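Local atomic coordinates of S-adenosylmethionine dependent methyltransferase (Mesorhizobium loti, PDB entry 3BKW), a protein that probably transfers a methyl group from S-adenosylmethionine to an acceptor substrate, as a member of the Rossmann-like methyltransferase family. Residues A[149-154]-A[189-194]; A[140-145]-A[237-242]; A[56-61]-A[91-96]. All blocks are in the same frame, centred on the assembly; numbering follows the deposited sequence.

Interaction 1: A[149-154]-A[189-194]; sequences YMAPAR and KHHRTV. With EDO (1,2-ethanediol), chain C; EDO (1,2-ethanediol), chain D.
Met-150, in the short helix 147-150, and His-191, at the end of strand 189-191, bring the two backbones closest, with their CA atoms 5.9 Å apart; the chain from Pro-152 on is loop, and 189-194 leads through Thr-193, an N-cap, into helix 194-203. No backbone hydrogen bond links the segments; side chains join them. Met-150 is a selenomethionine whose chain is bent at its last torsion (chi3 -65°), which lays the flexible, apolar end along the strand: SE lies 3.6 Å from His-190 O and CE 3.8 Å from Arg-192 N. The imidazole of His-191 meets Met-150 and Ala-151 in two ways. Ala-151 CA sits over one face, 4.0 Å from the ring centroid, a CH-pi contact that a small residue permits, while Met-150 CB comes to the ring edge, 3.7 Å from ND1. This nitrogen is buried without a polar partner, whereas NE2 is hydrogen-bonded to Tyr-172 O. Lys-189 has the length to reach past Met-150, its CD 4.0 Å from Met-150 CG, and crosses Tyr-149 at about a right angle. Its ammonium group forms salt bridges with Glu-145 and Asp-181, and a water that accepts from Lys-189 NZ donates to Tyr-149 O. Beyond the Met-150 methyl, an ethanediol, probably from the crystallisation liquor, accepts a hydrogen bond from Arg-192 NE through O1 and donates through O2 to His-190 O. The arrangement packs a small two-stranded antiparallel sheet, 176-178 with 189-191, against the segment that follows strand 138-145 of the Rossmann-like methyltransferase core.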
loop_
_atom_site.group_PDB
_atom_site.type_symbol
_atom_site.label_atom_id
_atom_site.label_comp_id
_atom_site.label_asym_id
_atom_site.label_seq_id
_atom_site.Cartn_x
_atom_site.Cartn_y
_atom_site.Cartn_z
ATOM N N TYR A 149 0.894 -4.402 12.410
ATOM C CA TYR A 149 0.304 -5.021 13.573
ATOM C C TYR A 149 0.602 -6.526 13.649
ATOM O O TYR A 149 0.867 -7.048 14.746
ATOM C CB TYR A 149 -1.207 -4.743 13.580
ATOM C CG TYR A 149 -1.926 -5.257 14.796
ATOM C CD1 TYR A 149 -1.946 -4.530 15.988
ATOM C CD2 TYR A 149 -2.607 -6.473 14.755
ATOM C CE1 TYR A 149 -2.618 -5.020 17.126
ATOM C CE2 TYR A 149 -3.265 -6.978 15.880
ATOM C CZ TYR A 149 -3.285 -6.235 17.058
ATOM O OH TYR A 149 -3.929 -6.735 18.172
HETATM N N MSE A 150 0.554 -7.224 12.519
HETATM C CA MSE A 150 0.784 -8.681 12.481
HETATM C C MSE A 150 2.239 -9.137 12.524
HETATM O O MSE A 150 2.521 -10.248 12.960
HETATM C CB MSE A 150 0.178 -9.283 11.209
HETATM C CG MSE A 150 -1.319 -9.158 11.109
HETATM SE SE MSE A 150 -1.982 -10.203 9.604
HETATM C CE MSE A 150 -1.127 -9.185 8.113
ATOM N N ALA A 151 3.150 -8.311 12.018
ATOM C CA ALA A 151 4.570 -8.685 11.896
ATOM C C ALA A 151 5.310 -9.185 13.138
ATOM O O ALA A 151 5.966 -10.218 13.073
ATOM C CB ALA A 151 5.376 -7.519 11.297
ATOM N N PRO A 152 5.225 -8.450 14.261
ATOM C CA PRO A 152 6.133 -8.772 15.371
ATOM C C PRO A 152 5.993 -10.145 16.039
ATOM O O PRO A 152 4.881 -10.654 16.187
ATOM C CB PRO A 152 5.880 -7.639 16.379
ATOM C CG PRO A 152 5.155 -6.589 15.630
ATOM C CD PRO A 152 4.362 -7.300 14.589
ATOM N N ALA A 153 7.128 -10.726 16.421
ATOM C CA ALA A 153 7.133 -12.000 17.147
ATOM C C ALA A 153 6.512 -11.829 18.539
ATOM O O ALA A 153 5.866 -12.752 19.047
ATOM C CB ALA A 153 8.538 -12.515 17.254
ATOM N N ARG A 154 6.719 -10.662 19.149
ATOM C CA ARG A 154 6.184 -10.312 20.463
ATOM C C ARG A 154 5.476 -8.966 20.312
ATOM O O ARG A 154 6.018 -7.937 20.715
ATOM C CB ARG A 154 7.332 -10.220 21.474
ATOM C CG ARG A 154 8.046 -11.528 21.737
ATOM C CD ARG A 154 9.181 -11.373 22.763
ATOM N NE ARG A 154 8.727 -10.879 24.064
ATOM N N LYS A 189 -3.002 -16.409 12.066
ATOM C CA LYS A 189 -3.164 -15.365 11.049
ATOM C C LYS A 189 -2.009 -15.453 10.089
ATOM O O LYS A 189 -0.976 -16.048 10.406
ATOM C CB LYS A 189 -3.300 -13.989 11.669
ATOM C CG LYS A 189 -2.177 -13.515 12.582
ATOM C CD LYS A 189 -2.657 -12.259 13.294
ATOM C CE LYS A 189 -1.759 -11.832 14.378
ATOM N NZ LYS A 189 -2.416 -10.691 15.134
ATOM N N HIS A 190 -2.192 -14.870 8.912
ATOM C CA HIS A 190 -1.219 -14.942 7.828
ATOM C C HIS A 190 -0.693 -13.579 7.525
ATOM O O HIS A 190 -1.404 -12.711 7.022
ATOM C CB HIS A 190 -1.877 -15.605 6.627
ATOM C CG HIS A 190 -2.275 -17.008 6.935
ATOM N ND1 HIS A 190 -1.392 -18.063 6.871
ATOM C CD2 HIS A 190 -3.411 -17.501 7.479
ATOM C CE1 HIS A 190 -1.999 -19.163 7.272
ATOM N NE2 HIS A 190 -3.227 -18.850 7.644
ATOM N N HIS A 191 0.583 -13.399 7.873
ATOM C CA HIS A 191 1.261 -12.154 7.677
ATOM C C HIS A 191 1.663 -12.019 6.227
ATOM O O HIS A 191 2.390 -12.865 5.693
ATOM C CB HIS A 191 2.492 -12.035 8.568
ATOM C CG HIS A 191 3.269 -10.789 8.320
ATOM N ND1 HIS A 191 2.776 -9.527 8.594
ATOM C CD2 HIS A 191 4.501 -10.609 7.799
ATOM C CE1 HIS A 191 3.685 -8.632 8.252
ATOM N NE2 HIS A 191 4.736 -9.258 7.764
ATOM N N ARG A 192 1.146 -10.964 5.594
ATOM C CA ARG A 192 1.454 -10.623 4.209
ATOM C C ARG A 192 1.614 -9.119 4.198
ATOM O O ARG A 192 0.786 -8.412 4.793
ATOM C CB ARG A 192 0.320 -11.022 3.264
ATOM C CG ARG A 192 0.223 -12.522 3.001
ATOM C CD ARG A 192 -0.978 -12.876 2.127
ATOM N NE ARG A 192 -2.251 -12.877 2.868
ATOM C CZ ARG A 192 -2.925 -13.954 3.311
ATOM N NH1 ARG A 192 -2.519 -15.201 3.069
ATOM N NH2 ARG A 192 -4.080 -13.759 3.952
ATOM N N THR A 193 2.627 -8.633 3.481
ATOM C CA THR A 193 2.876 -7.189 3.398
ATOM C C THR A 193 1.761 -6.521 2.568
ATOM O O THR A 193 1.016 -7.200 1.851
ATOM C CB THR A 193 4.254 -6.909 2.748
ATOM O OG1 THR A 193 4.225 -7.311 1.373
ATOM C CG2 THR A 193 5.416 -7.626 3.500
ATOM N N VAL A 194 1.649 -5.195 2.664
ATOM C CA VAL A 194 0.662 -4.440 1.863
ATOM C C VAL A 194 0.896 -4.727 0.366
ATOM O O VAL A 194 -0.044 -4.993 -0.374
ATOM C CB VAL A 194 0.717 -2.904 2.119
ATOM C CG1 VAL A 194 -0.328 -2.162 1.260
ATOM C CG2 VAL A 194 0.512 -2.566 3.608
HETATM C C1 EDO C . -4.176 -9.901 3.792
HETATM O O1 EDO C . -3.460 -10.364 2.627
HETATM C C2 EDO C . -3.302 -9.941 5.056
HETATM O O2 EDO C . -3.197 -11.256 5.599
HETATM C C1 EDO D . 1.423 -16.182 3.713
HETATM O O1 EDO D . 1.392 -15.189 4.735
HETATM C C2 EDO D . 0.533 -17.347 4.128
HETATM O O2 EDO D . 0.960 -17.912 5.384
HETATM O O HOH W 1 -0.181 -9.195 16.060
#

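Interaction 2: A[140-145]-A[237-242]; sequences FVFSTE and LLVSAR
Strands 138-145 and 236-242 form an antiparallel pair of the class I methyltransferase sheet, whose strand order 3-2-1-4-5-7-6 places the reversed strand 7 beside strand 5. Their axes lie 4.7 Å apart at 168°. Phe-140 with Ala-241, Phe-142 with Val-239 and Thr-144 with Leu-237 are hydrogen-bonded pairs, each joined by two backbone hydrogen bonds; the central pair is nearly straight, Val-239 N to Phe-142 O measuring 2.9 Å with 171° at the hydrogen. The intervening non-hydrogen-bonded pairs, Val-141 with Ser-240 and Ser-143 with Leu-238, turn to the face covered by helix 32-38, where the small serines let larger partners pack close: Leu-238 CD2 reaches 3.5 Å from Ser-143 CB. On the other face, Phe-142 has CG between its backbone N and carbonyl carbon (chi1 67°), which swings the ring alongside Val-239. The beta-branched valine offers its CB over one ring face, 4.2 Å from the centroid. Phe-142 CD2 in turn stands over the centre of the Phe-140 ring, 3.6 Å above its plane. Toward the C-terminal end of 140-145, a water is held by Thr-144 OG1 at 2.9 Å and donates to Leu-237 O at 2.7 Å.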
loop_
_atom_site.group_PDB
_atom_site.type_symbol
_atom_site.label_atom_id
_atom_site.label_comp_id
_atom_site.label_asym_id
_atom_site.label_seq_id
_atom_site.Cartn_x
_atom_site.Cartn_y
_atom_site.Cartn_z
ATOM N N PHE A 140 -14.871 -5.187 -4.437
ATOM C CA PHE A 140 -14.488 -6.018 -3.304
ATOM C C PHE A 140 -13.879 -5.048 -2.298
ATOM O O PHE A 140 -12.872 -4.417 -2.609
ATOM C CB PHE A 140 -13.514 -7.097 -3.753
ATOM C CG PHE A 140 -13.066 -8.052 -2.668
ATOM C CD1 PHE A 140 -13.829 -8.334 -1.520
ATOM C CD2 PHE A 140 -11.896 -8.785 -2.870
ATOM C CE1 PHE A 140 -13.398 -9.261 -0.564
ATOM C CE2 PHE A 140 -11.487 -9.711 -1.931
ATOM C CZ PHE A 140 -12.226 -9.952 -0.787
ATOM N N VAL A 141 -14.515 -4.913 -1.139
ATOM C CA VAL A 141 -14.094 -3.984 -0.104
ATOM C C VAL A 141 -13.898 -4.793 1.165
ATOM O O VAL A 141 -14.811 -5.495 1.622
ATOM C CB VAL A 141 -15.143 -2.886 0.095
ATOM C CG1 VAL A 141 -14.733 -1.927 1.225
ATOM C CG2 VAL A 141 -15.359 -2.109 -1.197
ATOM N N PHE A 142 -12.691 -4.749 1.725
ATOM C CA PHE A 142 -12.397 -5.539 2.891
ATOM C C PHE A 142 -11.383 -4.931 3.841
ATOM O O PHE A 142 -10.555 -4.100 3.439
ATOM C CB PHE A 142 -11.942 -6.945 2.449
ATOM C CG PHE A 142 -10.612 -6.987 1.705
ATOM C CD1 PHE A 142 -9.427 -7.215 2.409
ATOM C CD2 PHE A 142 -10.535 -6.815 0.309
ATOM C CE1 PHE A 142 -8.181 -7.289 1.749
ATOM C CE2 PHE A 142 -9.281 -6.886 -0.369
ATOM C CZ PHE A 142 -8.106 -7.116 0.371
ATOM N N SER A 143 -11.465 -5.379 5.097
ATOM C CA SER A 143 -10.524 -4.996 6.131
ATOM C C SER A 143 -9.792 -6.222 6.618
ATOM O O SER A 143 -10.356 -7.323 6.676
ATOM C CB SER A 143 -11.219 -4.316 7.293
ATOM O OG SER A 143 -12.177 -5.174 7.884
ATOM N N THR A 144 -8.521 -6.021 6.937
ATOM C CA THR A 144 -7.676 -7.040 7.542
ATOM C C THR A 144 -6.772 -6.372 8.572
ATOM O O THR A 144 -6.609 -5.162 8.575
ATOM C CB THR A 144 -6.769 -7.779 6.486
ATOM O OG1 THR A 144 -6.046 -6.811 5.695
ATOM C CG2 THR A 144 -7.604 -8.667 5.544
ATOM N N GLU A 145 -6.180 -7.170 9.445
ATOM C CA GLU A 145 -5.132 -6.675 10.317
ATOM C C GLU A 145 -3.984 -6.208 9.436
ATOM O O GLU A 145 -3.631 -6.844 8.445
ATOM C CB GLU A 145 -4.620 -7.741 11.280
ATOM C CG GLU A 145 -5.563 -7.978 12.436
ATOM C CD GLU A 145 -5.110 -9.014 13.427
ATOM O OE1 GLU A 145 -3.922 -9.361 13.447
ATOM O OE2 GLU A 145 -5.975 -9.471 14.182
ATOM N N LEU A 237 -5.718 -2.598 7.775
ATOM C CA LEU A 237 -5.563 -2.241 6.372
ATOM C C LEU A 237 -6.953 -2.362 5.744
ATOM O O LEU A 237 -7.596 -3.417 5.879
ATOM C CB LEU A 237 -4.592 -3.183 5.656
ATOM C CG LEU A 237 -4.346 -2.894 4.166
ATOM C CD1 LEU A 237 -3.633 -1.528 3.973
ATOM C CD2 LEU A 237 -3.557 -4.018 3.478
ATOM N N LEU A 238 -7.387 -1.305 5.074
ATOM C CA LEU A 238 -8.682 -1.249 4.390
ATOM C C LEU A 238 -8.398 -1.148 2.892
ATOM O O LEU A 238 -7.621 -0.276 2.460
ATOM C CB LEU A 238 -9.496 -0.060 4.872
ATOM C CG LEU A 238 -9.562 0.174 6.382
ATOM C CD1 LEU A 238 -10.453 1.413 6.667
ATOM C CD2 LEU A 238 -10.059 -0.998 7.183
ATOM N N VAL A 239 -9.002 -2.020 2.092
ATOM C CA VAL A 239 -8.792 -1.994 0.639
ATOM C C VAL A 239 -10.110 -2.114 -0.135
ATOM O O VAL A 239 -10.993 -2.883 0.266
ATOM C CB VAL A 239 -7.882 -3.176 0.157
ATOM C CG1 VAL A 239 -7.626 -3.100 -1.357
ATOM C CG2 VAL A 239 -6.553 -3.228 0.903
ATOM N N SER A 240 -10.231 -1.314 -1.200
ATOM C CA SER A 240 -11.327 -1.374 -2.177
ATOM C C SER A 240 -10.698 -1.685 -3.530
ATOM O O SER A 240 -9.737 -1.018 -3.918
ATOM C CB SER A 240 -12.051 -0.038 -2.279
ATOM O OG SER A 240 -13.023 -0.075 -3.319
ATOM N N ALA A 241 -11.232 -2.677 -4.230
ATOM C CA ALA A 241 -10.750 -3.083 -5.548
ATOM C C ALA A 241 -11.955 -3.251 -6.453
ATOM O O ALA A 241 -13.052 -3.579 -5.978
ATOM C CB ALA A 241 -9.975 -4.360 -5.458
ATOM N N ARG A 242 -11.754 -2.982 -7.735
ATOM C CA ARG A 242 -12.806 -3.076 -8.730
ATOM C C ARG A 242 -12.447 -4.110 -9.775
ATOM O O ARG A 242 -11.282 -4.262 -10.118
ATOM C CB ARG A 242 -12.965 -1.724 -9.407
ATOM C CG ARG A 242 -14.151 -1.619 -10.343
ATOM C CD ARG A 242 -14.207 -0.277 -11.069
ATOM N NE ARG A 242 -12.967 -0.028 -11.822
ATOM C CZ ARG A 242 -11.942 0.750 -11.445
ATOM N NH1 ARG A 242 -11.961 1.437 -10.300
ATOM N NH2 ARG A 242 -10.874 0.849 -12.237
HETATM O O HOH W 2 -7.411 -5.173 3.799
#

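Interaction 3: A[56-61]-A[91-96]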
loop_
_atom_site.group_PDB
_atom_site.type_symbol
_atom_site.label_atom_id
_atom_site.label_comp_id
_atom_site.label_asym_id
_atom_site.label_seq_id
_atom_site.Cartn_x
_atom_site.Cartn_y
_atom_site.Cartn_z
ATOM N N TRP A 56 -24.069 -8.198 11.235
ATOM C CA TRP A 56 -24.215 -6.751 11.425
ATOM C C TRP A 56 -24.198 -5.988 10.092
ATOM O O TRP A 56 -25.070 -5.147 9.844
ATOM C CB TRP A 56 -23.113 -6.172 12.321
ATOM C CG TRP A 56 -23.058 -6.668 13.711
ATOM C CD1 TRP A 56 -22.120 -7.510 14.243
ATOM C CD2 TRP A 56 -23.952 -6.336 14.774
ATOM N NE1 TRP A 56 -22.383 -7.730 15.578
ATOM C CE2 TRP A 56 -23.495 -7.012 15.935
ATOM C CE3 TRP A 56 -25.099 -5.530 14.864
ATOM C CZ2 TRP A 56 -24.155 -6.916 17.178
ATOM C CZ3 TRP A 56 -25.760 -5.427 16.103
ATOM C CH2 TRP A 56 -25.282 -6.123 17.241
ATOM N N PHE A 57 -23.233 -6.319 9.234
ATOM C CA PHE A 57 -23.129 -5.681 7.928
ATOM C C PHE A 57 -24.302 -6.094 7.023
ATOM O O PHE A 57 -24.814 -5.254 6.268
ATOM C CB PHE A 57 -21.783 -5.960 7.229
ATOM C CG PHE A 57 -21.755 -5.481 5.814
ATOM C CD1 PHE A 57 -21.501 -4.152 5.524
ATOM C CD2 PHE A 57 -22.075 -6.351 4.773
ATOM C CE1 PHE A 57 -21.515 -3.687 4.193
ATOM C CE2 PHE A 57 -22.092 -5.910 3.449
ATOM C CZ PHE A 57 -21.803 -4.565 3.162
ATOM N N CYS A 58 -24.679 -7.376 7.075
ATOM C CA CYS A 58 -25.789 -7.902 6.262
ATOM C C CYS A 58 -27.064 -7.099 6.504
ATOM O O CYS A 58 -27.725 -6.671 5.545
ATOM C CB CYS A 58 -26.041 -9.382 6.545
ATOM S SG CYS A 58 -24.685 -10.425 6.015
ATOM N N ARG A 59 -27.393 -6.884 7.783
ATOM C CA ARG A 59 -28.551 -6.081 8.158
ATOM C C ARG A 59 -28.406 -4.616 7.761
ATOM O O ARG A 59 -29.364 -4.027 7.277
ATOM C CB ARG A 59 -28.896 -6.215 9.642
ATOM C CG ARG A 59 -29.461 -7.591 9.991
ATOM C CD ARG A 59 -29.947 -7.671 11.426
ATOM N NE ARG A 59 -28.856 -7.579 12.385
ATOM C CZ ARG A 59 -27.966 -8.544 12.636
ATOM N NH1 ARG A 59 -28.020 -9.715 12.016
ATOM N NH2 ARG A 59 -27.008 -8.329 13.531
ATOM N N TRP A 60 -27.220 -4.041 7.949
ATOM C CA TRP A 60 -26.962 -2.654 7.515
ATOM C C TRP A 60 -27.217 -2.511 6.012
ATOM O O TRP A 60 -27.896 -1.580 5.580
ATOM C CB TRP A 60 -25.530 -2.201 7.880
ATOM C CG TRP A 60 -25.186 -0.830 7.356
ATOM C CD1 TRP A 60 -25.379 0.348 7.996
ATOM C CD2 TRP A 60 -24.639 -0.504 6.063
ATOM N NE1 TRP A 60 -24.976 1.386 7.197
ATOM C CE2 TRP A 60 -24.541 0.900 5.996
ATOM C CE3 TRP A 60 -24.242 -1.264 4.959
ATOM C CZ2 TRP A 60 -24.021 1.569 4.875
ATOM C CZ3 TRP A 60 -23.728 -0.609 3.836
ATOM C CH2 TRP A 60 -23.637 0.801 3.801
ATOM N N ALA A 61 -26.677 -3.439 5.227
ATOM C CA ALA A 61 -26.814 -3.400 3.772
ATOM C C ALA A 61 -28.272 -3.512 3.345
ATOM O O ALA A 61 -28.720 -2.777 2.450
ATOM C CB ALA A 61 -25.982 -4.496 3.122
ATOM N N ILE A 91 -32.057 -11.398 2.890
ATOM C CA ILE A 91 -30.780 -11.860 3.431
ATOM C C ILE A 91 -30.805 -13.379 3.595
ATOM O O ILE A 91 -31.676 -13.911 4.285
ATOM C CB ILE A 91 -30.431 -11.245 4.811
ATOM C CG1 ILE A 91 -30.535 -9.717 4.780
ATOM C CG2 ILE A 91 -29.014 -11.698 5.219
ATOM C CD1 ILE A 91 -30.167 -9.057 6.108
ATOM N N THR A 92 -29.854 -14.054 2.951
ATOM C CA THR A 92 -29.659 -15.501 3.056
ATOM C C THR A 92 -28.350 -15.730 3.789
ATOM O O THR A 92 -27.355 -15.075 3.471
ATOM C CB THR A 92 -29.581 -16.158 1.673
ATOM O OG1 THR A 92 -30.838 -15.992 1.009
ATOM C CG2 THR A 92 -29.243 -17.666 1.768
ATOM N N TYR A 93 -28.359 -16.643 4.770
ATOM C CA TYR A 93 -27.147 -17.025 5.509
ATOM C C TYR A 93 -26.828 -18.466 5.179
ATOM O O TYR A 93 -27.722 -19.304 5.180
ATOM C CB TYR A 93 -27.324 -16.864 7.008
ATOM C CG TYR A 93 -27.428 -15.424 7.440
ATOM C CD1 TYR A 93 -26.282 -14.628 7.564
ATOM C CD2 TYR A 93 -28.664 -14.840 7.700
ATOM C CE1 TYR A 93 -26.378 -13.281 7.961
ATOM C CE2 TYR A 93 -28.767 -13.498 8.089
ATOM C CZ TYR A 93 -27.618 -12.728 8.222
ATOM O OH TYR A 93 -27.714 -11.406 8.619
ATOM N N GLU A 94 -25.568 -18.736 4.849
ATOM C CA GLU A 94 -25.127 -20.103 4.535
ATOM C C GLU A 94 -23.787 -20.365 5.165
ATOM O O GLU A 94 -22.943 -19.470 5.240
ATOM C CB GLU A 94 -25.015 -20.323 3.029
ATOM C CG GLU A 94 -26.328 -20.238 2.261
ATOM C CD GLU A 94 -26.176 -20.550 0.770
ATOM O OE1 GLU A 94 -25.038 -20.713 0.289
ATOM O OE2 GLU A 94 -27.209 -20.622 0.066
ATOM N N ARG A 95 -23.582 -21.603 5.607
ATOM C CA ARG A 95 -22.319 -21.998 6.215
ATOM C C ARG A 95 -21.294 -22.166 5.086
ATOM O O ARG A 95 -21.621 -22.711 4.027
ATOM C CB ARG A 95 -22.473 -23.283 7.032
ATOM C CG ARG A 95 -21.290 -23.561 7.935
ATOM C CD ARG A 95 -21.396 -24.913 8.604
ATOM N NE ARG A 95 -20.117 -25.336 9.174
ATOM C CZ ARG A 95 -19.072 -25.813 8.480
ATOM N NH1 ARG A 95 -19.091 -25.909 7.140
ATOM N NH2 ARG A 95 -17.966 -26.181 9.137
ATOM N N ALA A 96 -20.089 -21.632 5.287
ATOM C CA ALA A 96 -19.015 -21.734 4.297
ATOM C C ALA A 96 -17.645 -21.640 4.938
ATOM O O ALA A 96 -17.482 -20.981 5.963
ATOM C CB ALA A 96 -19.155 -20.665 3.232
HETATM O O HOH W 3 -29.907 -11.007 9.939
#
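Ile-91 opens the edge strand 91-95 of the Rossmann-like sheet by packing against Cys-58 of helix 56-63, the helix that follows the first strand of the methyltransferase fold. The short helix and strand run nearly antiparallel, at 162°, with their axes 9.8 Å apart, a spacing bridged by side chains. The two branches of Ile-91 divide the work. CG2 meets Cys-58 CB at 4.0 Å, and the longer arm, with CG1 anti to the carbonyl carbon (chi1 -52°), carries CD1 to 3.5 Å from Cys-58 O and on toward the aliphatic CG of Arg-59. A branched apolar residue thus packs on the Cys-58 to Arg-59 peptide as well as on a side chain. Thr-92 turns to the other side of the sheet and hydrogen-bonds through its backbone to the neighbouring strand 68-73. Tyr-93 returns to the helix side. Its chi1 of -69° sends the ring back along the strand toward the helix, so that the phenol end lies against Cys-58, with OH 3.3 Å from Cys-58 CB. The sulfur approaches the ring obliquely, Cys-58 SG being 3.8 Å from Tyr-93 CE1, in a cysteine sulfur-aromatic contact; the small thiol fits beside the ring. Leu-79 and Ala-82 of helix 76-84 also pack on Tyr-93, which therefore wedges between two helices on one face of the sheet. Arg-59 bends at chi3 and brings NH1 obliquely to 3.8 Å from Tyr-93 OH. This NH1 is hydrogen-bonded to Phe-54 O and also to a water in the guanidinium plane, which accepts as well from Tyr-93 OH at 2.6 Å.

How the interactions relate
Following the chain from the N terminus, interaction 3 comes first: helix 56-63 leads through strand 68-73 and helix 76-84 to strand 91-95, and the contact closes that loop at one edge of the central sheet. Interaction 2 opens next, on strand 138-145, and closes only when the chain returns as strand 236-242. Interaction 1 is nested within that long loop, joining helix 147-150 and the residues after it to strand 189-191. Interactions 1 and 2 touch, Met-150 packing on Glu-145 and Val-194 on Leu-237, which links the inserted region to the sheet. Interactions 2 and 3 reach the same sheet without touching, while 1 and 3 lie on opposite sides of the chain's centre.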